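Local coordinates for capsid protein (Bocavirus gorilla/GBoV1/2009, PDB 7LNK) that assembles in sixty copies into the T=1 icosahedral shell of a parvovirus, as its structural capsid protein, at residues 242-247 against 357-362; 270-275 against 311-316; 167-172 against 179-184. One frame throughout, in Å; residues are numbered along the deposited sequence.

Going inward from the outlying end of the chain, contact 1 (242-247 with 357-362) is a surface meeting of polar side chains about 45 Å from the chain centre. Contact 2 (270-275 with 311-316), about 19 Å from that centre, is fully buried and relies on glycine backbone, proline and leucines. Along the sequence it is nested inside the loop that contact 1 closes. Contact 3 (167-172 with 179-184) precedes both and is partly buried; it joins two short helices, with a leucine-isoleucine pair and a group of acidic side chains. None touches another. Contacts 2 and 3 both reach the same neighbouring subunit, whereas contact 1 lies against a different copy.

Contact 1: 242-247 against 357-362; sequences YIRQNG and GNQTTY
Gln-359 reaches across to Asn-246, and Arg-244 passes across the end of its amide; these three residues make nearly all of the contact. The glutamine sits at positive phi in an irregular loop. Its CG is tucked between the backbone N and the carbonyl carbon (chi1 74°), and the chain is extended beyond that, which carries the amide straight out toward the other segment. Asn-246 comes from the opposite direction, and the two amide planes are turned 65° from each other. Asn-246 OD1 lies 2.6 Å from Gln-359 NE2, while its ND2 stands 3.1 Å from Gln-359 O at an angle too poor for a hydrogen bond. The other branch of the glutamine amide faces Arg-244: OE1 is 3.2 Å from Arg-244 CD, so the arginine offers its aliphatic part here. The two side chains cross at about a right angle. A bend at chi3 (70°) turns the guanidinium aside, and its NH2 forms a salt bridge with Asp-320 of a neighbouring subunit.

Behind Gln-359 the loop is shaped by Asn-358, whose OD1 accepts from Thr-360 N at 2.7 Å and from Thr-361 N at 2.8 Å, an Asx turn in the first case. These two bonds help hold the bend from which the glutamine projects. In the fold, 242-247 runs off the end of strand 240-243, which forms a hairpin with strand 252-255, while 357-362 links strand 352-357 to strand 362-364.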
ATOM      1  N   TYR A 242     -62.116-105.327  -1.158  1.00 30.38           N
ATOM      2  CA  TYR A 242     -63.308-106.119  -0.923  1.00 30.38           C
ATOM      3  C   TYR A 242     -63.784-106.701  -2.241  1.00 30.38           C
ATOM      4  O   TYR A 242     -63.974-105.973  -3.215  1.00 30.38           O
ATOM      5  CB  TYR A 242     -64.415-105.277  -0.303  1.00 31.10           C
ATOM      6  CG  TYR A 242     -65.725-106.007  -0.181  1.00 31.10           C
ATOM      7  CD1 TYR A 242     -65.930-106.940   0.816  1.00 31.10           C
ATOM      8  CD2 TYR A 242     -66.756-105.766  -1.073  1.00 31.10           C
ATOM      9  CE1 TYR A 242     -67.119-107.609   0.922  1.00 31.10           C
ATOM     10  CE2 TYR A 242     -67.946-106.432  -0.973  1.00 31.10           C
ATOM     11  CZ  TYR A 242     -68.123-107.352   0.026  1.00 31.10           C
ATOM     12  OH  TYR A 242     -69.317-108.020   0.135  1.00 31.10           O
ATOM     13  N   ILE A 243     -63.970-108.012  -2.271  1.00 31.73           N
ATOM     14  CA  ILE A 243     -64.442-108.703  -3.459  1.00 31.73           C
ATOM     15  C   ILE A 243     -65.826-109.241  -3.151  1.00 31.73           C
ATOM     16  O   ILE A 243     -65.994-110.030  -2.218  1.00 31.73           O
ATOM     17  CB  ILE A 243     -63.482-109.829  -3.876  1.00 31.83           C
ATOM     18  CG1 ILE A 243     -62.120-109.237  -4.221  1.00 31.83           C
ATOM     19  CG2 ILE A 243     -64.015-110.544  -5.087  1.00 31.83           C
ATOM     20  CD1 ILE A 243     -61.040-110.259  -4.381  1.00 31.83           C
ATOM     21  N   ARG A 244     -66.814-108.800  -3.920  1.00 33.70           N
ATOM     22  CA  ARG A 244     -68.191-109.187  -3.670  1.00 33.70           C
ATOM     23  C   ARG A 244     -68.373-110.669  -3.962  1.00 33.70           C
ATOM     24  O   ARG A 244     -67.559-111.293  -4.645  1.00 33.70           O
ATOM     25  CB  ARG A 244     -69.142-108.371  -4.538  1.00 32.90           C
ATOM     26  CG  ARG A 244     -69.158-108.827  -5.968  1.00 32.90           C
ATOM     27  CD  ARG A 244     -70.190-108.103  -6.788  1.00 32.90           C
ATOM     28  NE  ARG A 244     -69.827-106.710  -6.994  1.00 32.90           N
ATOM     29  CZ  ARG A 244     -70.672-105.772  -7.400  1.00 32.90           C
ATOM     30  NH1 ARG A 244     -71.939-106.078  -7.636  1.00 32.90           N
ATOM     31  NH2 ARG A 244     -70.248-104.531  -7.572  1.00 32.90           N
ATOM     32  N   GLN A 245     -69.441-111.241  -3.414  1.00 36.93           N
ATOM     33  CA  GLN A 245     -69.737-112.645  -3.660  1.00 36.93           C
ATOM     34  C   GLN A 245     -69.921-112.917  -5.145  1.00 36.93           C
ATOM     35  O   GLN A 245     -70.728-112.259  -5.807  1.00 36.93           O
ATOM     36  CB  GLN A 245     -70.987-113.070  -2.899  1.00 39.37           C
ATOM     37  CG  GLN A 245     -71.283-114.543  -3.016  1.00 39.37           C
ATOM     38  CD  GLN A 245     -72.432-114.969  -2.143  1.00 39.37           C
ATOM     39  OE1 GLN A 245     -72.971-114.173  -1.378  1.00 39.37           O
ATOM     40  NE2 GLN A 245     -72.811-116.235  -2.245  1.00 39.37           N
ATOM     41  N   ASN A 246     -69.177-113.879  -5.677  1.00 38.99           N
ATOM     42  CA  ASN A 246     -69.294-114.292  -7.070  1.00 38.99           C
ATOM     43  C   ASN A 246     -69.651-115.769  -7.095  1.00 38.99           C
ATOM     44  O   ASN A 246     -68.815-116.616  -6.769  1.00 38.99           O
ATOM     45  CB  ASN A 246     -67.994-114.033  -7.826  1.00 37.26           C
ATOM     46  CG  ASN A 246     -68.145-114.213  -9.316  1.00 37.26           C
ATOM     47  OD1 ASN A 246     -69.213-113.981  -9.876  1.00 37.26           O
ATOM     48  ND2 ASN A 246     -67.073-114.631  -9.970  1.00 37.26           N
ATOM     49  N   GLY A 247     -70.868-116.073  -7.517  1.00 41.42           N
ATOM     50  CA  GLY A 247     -71.297-117.459  -7.558  1.00 41.42           C
ATOM     51  C   GLY A 247     -71.172-118.101  -6.192  1.00 41.42           C
ATOM     52  O   GLY A 247     -71.717-117.614  -5.195  1.00 41.42           O
ATOM     53  N   GLY A 357     -63.238-105.468 -15.372  1.00 29.38           N
ATOM     54  CA  GLY A 357     -63.658-106.759 -14.872  1.00 29.38           C
ATOM     55  C   GLY A 357     -65.166-106.889 -14.889  1.00 29.38           C
ATOM     56  O   GLY A 357     -65.895-105.970 -14.503  1.00 29.38           O
ATOM     57  N   ASN A 358     -65.640-108.033 -15.359  1.00 31.65           N
ATOM     58  CA  ASN A 358     -67.028-108.435 -15.226  1.00 31.65           C
ATOM     59  C   ASN A 358     -67.250-109.302 -14.000  1.00 31.65           C
ATOM     60  O   ASN A 358     -68.333-109.866 -13.847  1.00 31.65           O
ATOM     61  CB  ASN A 358     -67.497-109.140 -16.497  1.00 31.60           C
ATOM     62  CG  ASN A 358     -66.680-110.360 -16.824  1.00 31.60           C
ATOM     63  OD1 ASN A 358     -66.193-111.056 -15.943  1.00 31.60           O
ATOM     64  ND2 ASN A 358     -66.521-110.626 -18.109  1.00 31.60           N
ATOM     65  N   GLN A 359     -66.215-109.457 -13.173  1.00 32.48           N
ATOM     66  CA  GLN A 359     -66.017-110.213 -11.926  1.00 32.48           C
ATOM     67  C   GLN A 359     -65.664-111.661 -12.231  1.00 32.48           C
ATOM     68  O   GLN A 359     -65.378-112.418 -11.304  1.00 32.48           O
ATOM     69  CB  GLN A 359     -67.189-110.177 -10.925  1.00 33.94           C
ATOM     70  CG  GLN A 359     -68.428-110.972 -11.239  1.00 33.94           C
ATOM     71  CD  GLN A 359     -69.491-110.791 -10.183  1.00 33.94           C
ATOM     72  OE1 GLN A 359     -69.470-109.823  -9.432  1.00 33.94           O
ATOM     73  NE2 GLN A 359     -70.430-111.723 -10.118  1.00 33.94           N
ATOM     74  N   THR A 360     -65.673-112.067 -13.497  1.00 32.10           N
ATOM     75  CA  THR A 360     -65.115-113.342 -13.931  1.00 32.10           C
ATOM     76  C   THR A 360     -63.758-113.141 -14.595  1.00 32.10           C
ATOM     77  O   THR A 360     -62.748-113.675 -14.134  1.00 32.10           O
ATOM     78  CB  THR A 360     -66.078-114.056 -14.883  1.00 33.25           C
ATOM     79  OG1 THR A 360     -67.312-114.315 -14.206  1.00 33.25           O
ATOM     80  CG2 THR A 360     -65.479-115.366 -15.350  1.00 33.25           C
ATOM     81  N   THR A 361     -63.727-112.407 -15.701  1.00 30.90           N
ATOM     82  CA  THR A 361     -62.503-112.071 -16.407  1.00 30.90           C
ATOM     83  C   THR A 361     -62.462-110.566 -16.645  1.00 30.90           C
ATOM     84  O   THR A 361     -63.344-109.823 -16.215  1.00 30.90           O
ATOM     85  CB  THR A 361     -62.405-112.838 -17.731  1.00 31.22           C
ATOM     86  OG1 THR A 361     -61.117-112.623 -18.319  1.00 31.22           O
ATOM     87  CG2 THR A 361     -63.478-112.376 -18.694  1.00 31.22           C
ATOM     88  N   TYR A 362     -61.417-110.114 -17.327  1.00 29.80           N
ATOM     89  CA  TYR A 362     -61.307-108.742 -17.794  1.00 29.80           C
ATOM     90  C   TYR A 362     -61.524-108.694 -19.295  1.00 29.80           C
ATOM     91  O   TYR A 362     -60.969-109.506 -20.038  1.00 29.80           O
ATOM     92  CB  TYR A 362     -59.945-108.141 -17.461  1.00 29.23           C
ATOM     93  CG  TYR A 362     -59.706-107.920 -15.996  1.00 29.23           C
ATOM     94  CD1 TYR A 362     -60.095-106.739 -15.390  1.00 29.23           C
ATOM     95  CD2 TYR A 362     -59.092-108.882 -15.220  1.00 29.23           C
ATOM     96  CE1 TYR A 362     -59.882-106.526 -14.061  1.00 29.23           C
ATOM     97  CE2 TYR A 362     -58.876-108.675 -13.886  1.00 29.23           C
ATOM     98  CZ  TYR A 362     -59.274-107.494 -13.311  1.00 29.23           C
ATOM     99  OH  TYR A 362     -59.064-107.273 -11.976  1.00 29.23           O
TER

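Contact 2: 270-275 against 311-316; sequences GFLGGQ and PPSGSL
Phe-271 and Pro-312 meet at their roots: the phenyl ring leads away from the contact, and CB of Phe-271 comes 4.4 Å from CB of Pro-312. The ring itself meets other aromatics: it is stacked with Phe-371 of a neighbouring subunit, edge-to-face with Trp-369 and inclined by about 30° to Tyr-287. The proline ring rests its CB 3.7 Å from Phe-271 O.

Between the backbones there is a single weak hydrogen bond, from Phe-271 N to Pro-312 O, at 3.4 Å and 153°. Beside it the chains pass closely where both residues lack a side chain, with Gly-270 CA 3.5 Å from Gly-314 N. Leu-316 then spreads its two methyls over Gly-270: CD1 is 3.6 Å from Gly-270 N, and CD2 is 3.5 Å from Gly-270 C. The same CD2 meets Leu-272 CG at 3.7 Å, the two leucines crossing obliquely. Leu-272 also turns its other branch, CD2, toward Ser-313 OG.

Strand 270-271 pairs antiparallel with strand 367-368, so the loop 311-316 packs against a short two-stranded sheet. This buried arrangement lies in the long insertion between strands 207-223 and 415-420, consistent with the GH loop of the parvovirus jelly-roll capsid protein, whose copies interlock in the shell.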
ATOM      1  N   GLY A 270     -58.260 -93.241 -26.683  1.00 23.82           N
ATOM      2  CA  GLY A 270     -58.143 -93.828 -27.996  1.00 23.82           C
ATOM      3  C   GLY A 270     -59.398 -94.589 -28.347  1.00 23.82           C
ATOM      4  O   GLY A 270     -60.224 -94.901 -27.486  1.00 23.82           O
ATOM      5  N   PHE A 271     -59.521 -94.886 -29.635  1.00 25.25           N
ATOM      6  CA  PHE A 271     -60.639 -95.644 -30.184  1.00 25.25           C
ATOM      7  C   PHE A 271     -60.110 -96.906 -30.842  1.00 25.25           C
ATOM      8  O   PHE A 271     -59.445 -96.836 -31.879  1.00 25.25           O
ATOM      9  CB  PHE A 271     -61.412 -94.812 -31.199  1.00 24.40           C
ATOM     10  CG  PHE A 271     -62.186 -93.687 -30.609  1.00 24.40           C
ATOM     11  CD1 PHE A 271     -62.562 -93.706 -29.284  1.00 24.40           C
ATOM     12  CD2 PHE A 271     -62.541 -92.604 -31.381  1.00 24.40           C
ATOM     13  CE1 PHE A 271     -63.279 -92.675 -28.747  1.00 24.40           C
ATOM     14  CE2 PHE A 271     -63.262 -91.576 -30.848  1.00 24.40           C
ATOM     15  CZ  PHE A 271     -63.627 -91.607 -29.535  1.00 24.40           C
ATOM     16  N   LEU A 272     -60.393 -98.055 -30.241  1.00 26.68           N
ATOM     17  CA  LEU A 272     -60.193 -99.341 -30.889  1.00 26.68           C
ATOM     18  C   LEU A 272     -61.474 -99.910 -31.474  1.00 26.68           C
ATOM     19  O   LEU A 272     -61.440-100.988 -32.066  1.00 26.68           O
ATOM     20  CB  LEU A 272     -59.586-100.337 -29.906  1.00 26.80           C
ATOM     21  CG  LEU A 272     -58.199 -99.945 -29.406  1.00 26.80           C
ATOM     22  CD1 LEU A 272     -57.722-100.915 -28.349  1.00 26.80           C
ATOM     23  CD2 LEU A 272     -57.218 -99.866 -30.554  1.00 26.80           C
ATOM     24  N   GLY A 273     -62.596 -99.219 -31.314  1.00 27.50           N
ATOM     25  CA  GLY A 273     -63.890 -99.792 -31.625  1.00 27.50           C
ATOM     26  C   GLY A 273     -64.325 -99.707 -33.070  1.00 27.50           C
ATOM     27  O   GLY A 273     -65.088-100.553 -33.538  1.00 27.50           O
ATOM     28  N   GLY A 274     -63.854 -98.698 -33.788  1.00 28.53           N
ATOM     29  CA  GLY A 274     -64.274 -98.515 -35.157  1.00 28.53           C
ATOM     30  C   GLY A 274     -63.526 -99.399 -36.131  1.00 28.53           C
ATOM     31  O   GLY A 274     -62.529-100.033 -35.803  1.00 28.53           O
ATOM     32  N   GLN A 275     -64.029 -99.427 -37.360  1.00 29.78           N
ATOM     33  CA  GLN A 275     -63.457-100.223 -38.433  1.00 29.78           C
ATOM     34  C   GLN A 275     -63.576 -99.449 -39.735  1.00 29.78           C
ATOM     35  O   GLN A 275     -64.533 -98.705 -39.939  1.00 29.78           O
ATOM     36  CB  GLN A 275     -64.167-101.568 -38.559  1.00 31.96           C
ATOM     37  CG  GLN A 275     -63.955-102.472 -37.378  1.00 31.96           C
ATOM     38  CD  GLN A 275     -64.760-103.730 -37.471  1.00 31.96           C
ATOM     39  OE1 GLN A 275     -65.802-103.761 -38.115  1.00 31.96           O
ATOM     40  NE2 GLN A 275     -64.281-104.790 -36.836  1.00 31.96           N
ATOM     41  N   PRO A 311     -55.017 -91.845 -37.560  1.00 26.72           N
ATOM     42  CA  PRO A 311     -55.239 -93.084 -36.813  1.00 26.72           C
ATOM     43  C   PRO A 311     -56.280 -92.912 -35.730  1.00 26.72           C
ATOM     44  O   PRO A 311     -56.224 -91.945 -34.981  1.00 26.72           O
ATOM     45  CB  PRO A 311     -53.870 -93.369 -36.202  1.00 26.29           C
ATOM     46  CG  PRO A 311     -52.925 -92.692 -37.091  1.00 26.29           C
ATOM     47  CD  PRO A 311     -53.610 -91.430 -37.474  1.00 26.29           C
ATOM     48  N   PRO A 312     -57.236 -93.833 -35.664  1.00 25.97           N
ATOM     49  CA  PRO A 312     -58.231 -93.750 -34.592  1.00 25.97           C
ATOM     50  C   PRO A 312     -57.625 -94.026 -33.239  1.00 25.97           C
ATOM     51  O   PRO A 312     -58.012 -93.412 -32.239  1.00 25.97           O
ATOM     52  CB  PRO A 312     -59.241 -94.825 -34.989  1.00 26.52           C
ATOM     53  CG  PRO A 312     -58.411 -95.826 -35.694  1.00 26.52           C
ATOM     54  CD  PRO A 312     -57.352 -95.080 -36.430  1.00 26.52           C
ATOM     55  N   SER A 313     -56.671 -94.945 -33.194  1.00 26.54           N
ATOM     56  CA  SER A 313     -56.058 -95.348 -31.946  1.00 26.54           C
ATOM     57  C   SER A 313     -55.250 -94.205 -31.362  1.00 26.54           C
ATOM     58  O   SER A 313     -54.625 -93.427 -32.085  1.00 26.54           O
ATOM     59  CB  SER A 313     -55.166 -96.560 -32.177  1.00 27.09           C
ATOM     60  OG  SER A 313     -54.512 -96.935 -30.984  1.00 27.09           O
ATOM     61  N   GLY A 314     -55.272 -94.109 -30.048  1.00 25.45           N
ATOM     62  CA  GLY A 314     -54.463 -93.164 -29.316  1.00 25.45           C
ATOM     63  C   GLY A 314     -53.194 -93.864 -28.909  1.00 25.45           C
ATOM     64  O   GLY A 314     -52.642 -94.652 -29.676  1.00 25.45           O
ATOM     65  N   SER A 315     -52.698 -93.558 -27.715  1.00 25.92           N
ATOM     66  CA  SER A 315     -51.619 -94.358 -27.152  1.00 25.92           C
ATOM     67  C   SER A 315     -52.022 -95.818 -27.006  1.00 25.92           C
ATOM     68  O   SER A 315     -51.174 -96.668 -26.718  1.00 25.92           O
ATOM     69  CB  SER A 315     -51.194 -93.788 -25.806  1.00 25.92           C
ATOM     70  OG  SER A 315     -50.628 -92.506 -25.971  1.00 25.92           O
ATOM     71  N   LEU A 316     -53.308 -96.127 -27.167  1.00 25.90           N
ATOM     72  CA  LEU A 316     -53.762 -97.511 -27.137  1.00 25.90           C
ATOM     73  C   LEU A 316     -53.027 -98.372 -28.151  1.00 25.90           C
ATOM     74  O   LEU A 316     -52.727 -97.939 -29.263  1.00 25.90           O
ATOM     75  CB  LEU A 316     -55.264 -97.609 -27.392  1.00 24.99           C
ATOM     76  CG  LEU A 316     -56.283 -97.223 -26.322  1.00 24.99           C
ATOM     77  CD1 LEU A 316     -55.988 -95.906 -25.684  1.00 24.99           C
ATOM     78  CD2 LEU A 316     -57.675 -97.248 -26.903  1.00 24.99           C
TER

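Contact 3: 167-172 against 179-184; sequences LADLDG and ATEKAI
Glu-181 reaches across a short helix-loop-helix unit, from helix 179-186 to the turn that follows helix 165-168, and its carboxylate ends among Leu-170, Asp-169 and Asp-171. The unit lies between strands 153-160 and 199-201, probably within the EF loop of the parvovirus jelly roll. Glu-181 points toward the other segment from its root. With CG anti to the carbonyl carbon (chi1 -70°) and the chain extended beyond, its aliphatic part passes Leu-167 O and slides past Leu-170 in the opposite direction, Leu-170 CD1 lying 4.1 Å from Glu-181 CB. That leucine has positive phi just past the helix end, and its methyl also approaches Lys-182.

The acids are turned differently. Asp-171 crosses Glu-181 at about a right angle, yet their carboxylate planes are nearly coplanar, 23° apart; Asp-171 OD1 is 3.2 Å from Glu-181 OE2. Asp-169 meets the glutamate with its plane inclined by 63°. Glu-166 adds a further acid nearby, and so much negative charge suggests that some of these groups may be protonated. Part of it is answered by backbone N-H groups: Glu-181 OE2 accepts from Tyr-297 N, and OE1 takes a weak bond from Asp-171 N at 3.4 Å.

Away from the carboxylates the contact is apolar. Leu-167 and Ile-184 approach at a slant, and both pack against a neighbouring subunit, Leu-167 on its Met-348 and Ile-184 on its Leu-346. Leu-170 and Lys-182 both touch Ile-472 of another copy, so the unit is set between subunits. Within it, the leucine-isoleucine pair meets through its outermost methyls, Leu-167 CD2 lying 4.2 Å from Ile-184 CD1.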
ATOM      1  N   LEU A 167     -73.190 -80.642 -48.498  1.00 29.98           N
ATOM      2  CA  LEU A 167     -74.010 -79.588 -47.920  1.00 29.98           C
ATOM      3  C   LEU A 167     -74.359 -78.521 -48.945  1.00 29.98           C
ATOM      4  O   LEU A 167     -75.375 -77.838 -48.813  1.00 29.98           O
ATOM      5  CB  LEU A 167     -73.281 -78.965 -46.734  1.00 29.28           C
ATOM      6  CG  LEU A 167     -73.512 -79.514 -45.332  1.00 29.28           C
ATOM      7  CD1 LEU A 167     -73.137 -80.962 -45.200  1.00 29.28           C
ATOM      8  CD2 LEU A 167     -72.671 -78.689 -44.395  1.00 29.28           C
ATOM      9  N   ALA A 168     -73.493 -78.308 -49.926  1.00 30.54           N
ATOM     10  CA  ALA A 168     -73.694 -77.285 -50.943  1.00 30.54           C
ATOM     11  C   ALA A 168     -74.235 -77.824 -52.262  1.00 30.54           C
ATOM     12  O   ALA A 168     -74.381 -77.066 -53.216  1.00 30.54           O
ATOM     13  CB  ALA A 168     -72.395 -76.534 -51.199  1.00 29.54           C
ATOM     14  N   ASP A 169     -74.492 -79.121 -52.369  1.00 31.32           N
ATOM     15  CA  ASP A 169     -74.621 -79.674 -53.712  1.00 31.32           C
ATOM     16  C   ASP A 169     -75.996 -79.480 -54.338  1.00 31.32           C
ATOM     17  O   ASP A 169     -76.174 -79.866 -55.496  1.00 31.32           O
ATOM     18  CB  ASP A 169     -74.249 -81.158 -53.723  1.00 32.37           C
ATOM     19  CG  ASP A 169     -75.102 -81.984 -52.804  1.00 32.37           C
ATOM     20  OD1 ASP A 169     -75.906 -81.413 -52.040  1.00 32.37           O
ATOM     21  OD2 ASP A 169     -74.978 -83.222 -52.859  1.00 32.37           O
ATOM     22  N   LEU A 170     -76.955 -78.885 -53.628  1.00 32.38           N
ATOM     23  CA  LEU A 170     -78.267 -78.574 -54.198  1.00 32.38           C
ATOM     24  C   LEU A 170     -78.931 -79.806 -54.795  1.00 32.38           C
ATOM     25  O   LEU A 170     -79.408 -79.805 -55.930  1.00 32.38           O
ATOM     26  CB  LEU A 170     -78.169 -77.447 -55.225  1.00 31.27           C
ATOM     27  CG  LEU A 170     -78.060 -76.000 -54.732  1.00 31.27           C
ATOM     28  CD1 LEU A 170     -77.248 -75.789 -53.475  1.00 31.27           C
ATOM     29  CD2 LEU A 170     -77.643 -75.071 -55.858  1.00 31.27           C
ATOM     30  N   ASP A 171     -78.977 -80.863 -54.001  1.00 33.85           N
ATOM     31  CA  ASP A 171     -79.651 -82.089 -54.374  1.00 33.85           C
ATOM     32  C   ASP A 171     -80.886 -82.263 -53.505  1.00 33.85           C
ATOM     33  O   ASP A 171     -80.955 -81.762 -52.381  1.00 33.85           O
ATOM     34  CB  ASP A 171     -78.711 -83.293 -54.249  1.00 33.49           C
ATOM     35  CG  ASP A 171     -78.148 -83.460 -52.854  1.00 33.49           C
ATOM     36  OD1 ASP A 171     -78.382 -82.596 -51.990  1.00 33.49           O
ATOM     37  OD2 ASP A 171     -77.451 -84.466 -52.621  1.00 33.49           O
ATOM     38  N   GLY A 172     -81.891 -82.925 -54.058  1.00 36.04           N
ATOM     39  CA  GLY A 172     -83.088 -83.195 -53.294  1.00 36.04           C
ATOM     40  C   GLY A 172     -84.340 -83.214 -54.140  1.00 36.04           C
ATOM     41  O   GLY A 172     -84.270 -83.146 -55.368  1.00 36.04           O
ATOM     42  N   ALA A 179     -83.463 -74.709 -48.737  1.00 30.11           N
ATOM     43  CA  ALA A 179     -83.173 -73.345 -48.321  1.00 30.11           C
ATOM     44  C   ALA A 179     -81.873 -73.285 -47.539  1.00 30.11           C
ATOM     45  O   ALA A 179     -81.161 -72.277 -47.575  1.00 30.11           O
ATOM     46  CB  ALA A 179     -84.328 -72.793 -47.489  1.00 30.39           C
ATOM     47  N   THR A 180     -81.544 -74.362 -46.831  1.00 29.40           N
ATOM     48  CA  THR A 180     -80.328 -74.374 -46.033  1.00 29.40           C
ATOM     49  C   THR A 180     -79.104 -74.604 -46.903  1.00 29.40           C
ATOM     50  O   THR A 180     -78.065 -73.969 -46.701  1.00 29.40           O
ATOM     51  CB  THR A 180     -80.431 -75.438 -44.948  1.00 30.06           C
ATOM     52  OG1 THR A 180     -81.547 -75.139 -44.105  1.00 30.06           O
ATOM     53  CG2 THR A 180     -79.175 -75.464 -44.106  1.00 30.06           C
ATOM     54  N   GLU A 181     -79.204 -75.503 -47.882  1.00 29.03           N
ATOM     55  CA  GLU A 181     -78.071 -75.719 -48.773  1.00 29.03           C
ATOM     56  C   GLU A 181     -77.774 -74.482 -49.605  1.00 29.03           C
ATOM     57  O   GLU A 181     -76.607 -74.141 -49.814  1.00 29.03           O
ATOM     58  CB  GLU A 181     -78.311 -76.918 -49.683  1.00 32.12           C
ATOM     59  CG  GLU A 181     -78.282 -78.246 -48.979  1.00 32.12           C
ATOM     60  CD  GLU A 181     -78.451 -79.396 -49.932  1.00 32.12           C
ATOM     61  OE1 GLU A 181     -78.839 -79.151 -51.088  1.00 32.12           O
ATOM     62  OE2 GLU A 181     -78.144 -80.540 -49.545  1.00 32.12           O
ATOM     63  N   LYS A 182     -78.810 -73.805 -50.098  1.00 27.71           N
ATOM     64  CA  LYS A 182     -78.577 -72.583 -50.855  1.00 27.71           C
ATOM     65  C   LYS A 182     -77.942 -71.514 -49.984  1.00 27.71           C
ATOM     66  O   LYS A 182     -77.078 -70.765 -50.445  1.00 27.71           O
ATOM     67  CB  LYS A 182     -79.880 -72.080 -51.467  1.00 29.55           C
ATOM     68  CG  LYS A 182     -80.378 -72.935 -52.603  1.00 29.55           C
ATOM     69  CD  LYS A 182     -81.528 -72.278 -53.325  1.00 29.55           C
ATOM     70  CE  LYS A 182     -82.734 -72.175 -52.429  1.00 29.55           C
ATOM     71  NZ  LYS A 182     -83.906 -71.640 -53.158  1.00 29.55           N
ATOM     72  N   ALA A 183     -78.343 -71.441 -48.718  1.00 26.59           N
ATOM     73  CA  ALA A 183     -77.749 -70.473 -47.807  1.00 26.59           C
ATOM     74  C   ALA A 183     -76.284 -70.787 -47.559  1.00 26.59           C
ATOM     75  O   ALA A 183     -75.485 -69.896 -47.262  1.00 26.59           O
ATOM     76  CB  ALA A 183     -78.524 -70.451 -46.493  1.00 26.69           C
ATOM     77  N   ILE A 184     -75.909 -72.057 -47.675  1.00 26.17           N
ATOM     78  CA  ILE A 184     -74.517 -72.427 -47.464  1.00 26.17           C
ATOM     79  C   ILE A 184     -73.683 -72.110 -48.700  1.00 26.17           C
ATOM     80  O   ILE A 184     -72.492 -71.808 -48.591  1.00 26.17           O
ATOM     81  CB  ILE A 184     -74.418 -73.902 -47.039  1.00 26.72           C
ATOM     82  CG1 ILE A 184     -75.087 -74.086 -45.685  1.00 26.72           C
ATOM     83  CG2 ILE A 184     -72.991 -74.330 -46.872  1.00 26.72           C
ATOM     84  CD1 ILE A 184     -75.229 -75.519 -45.275  1.00 26.72           C
TER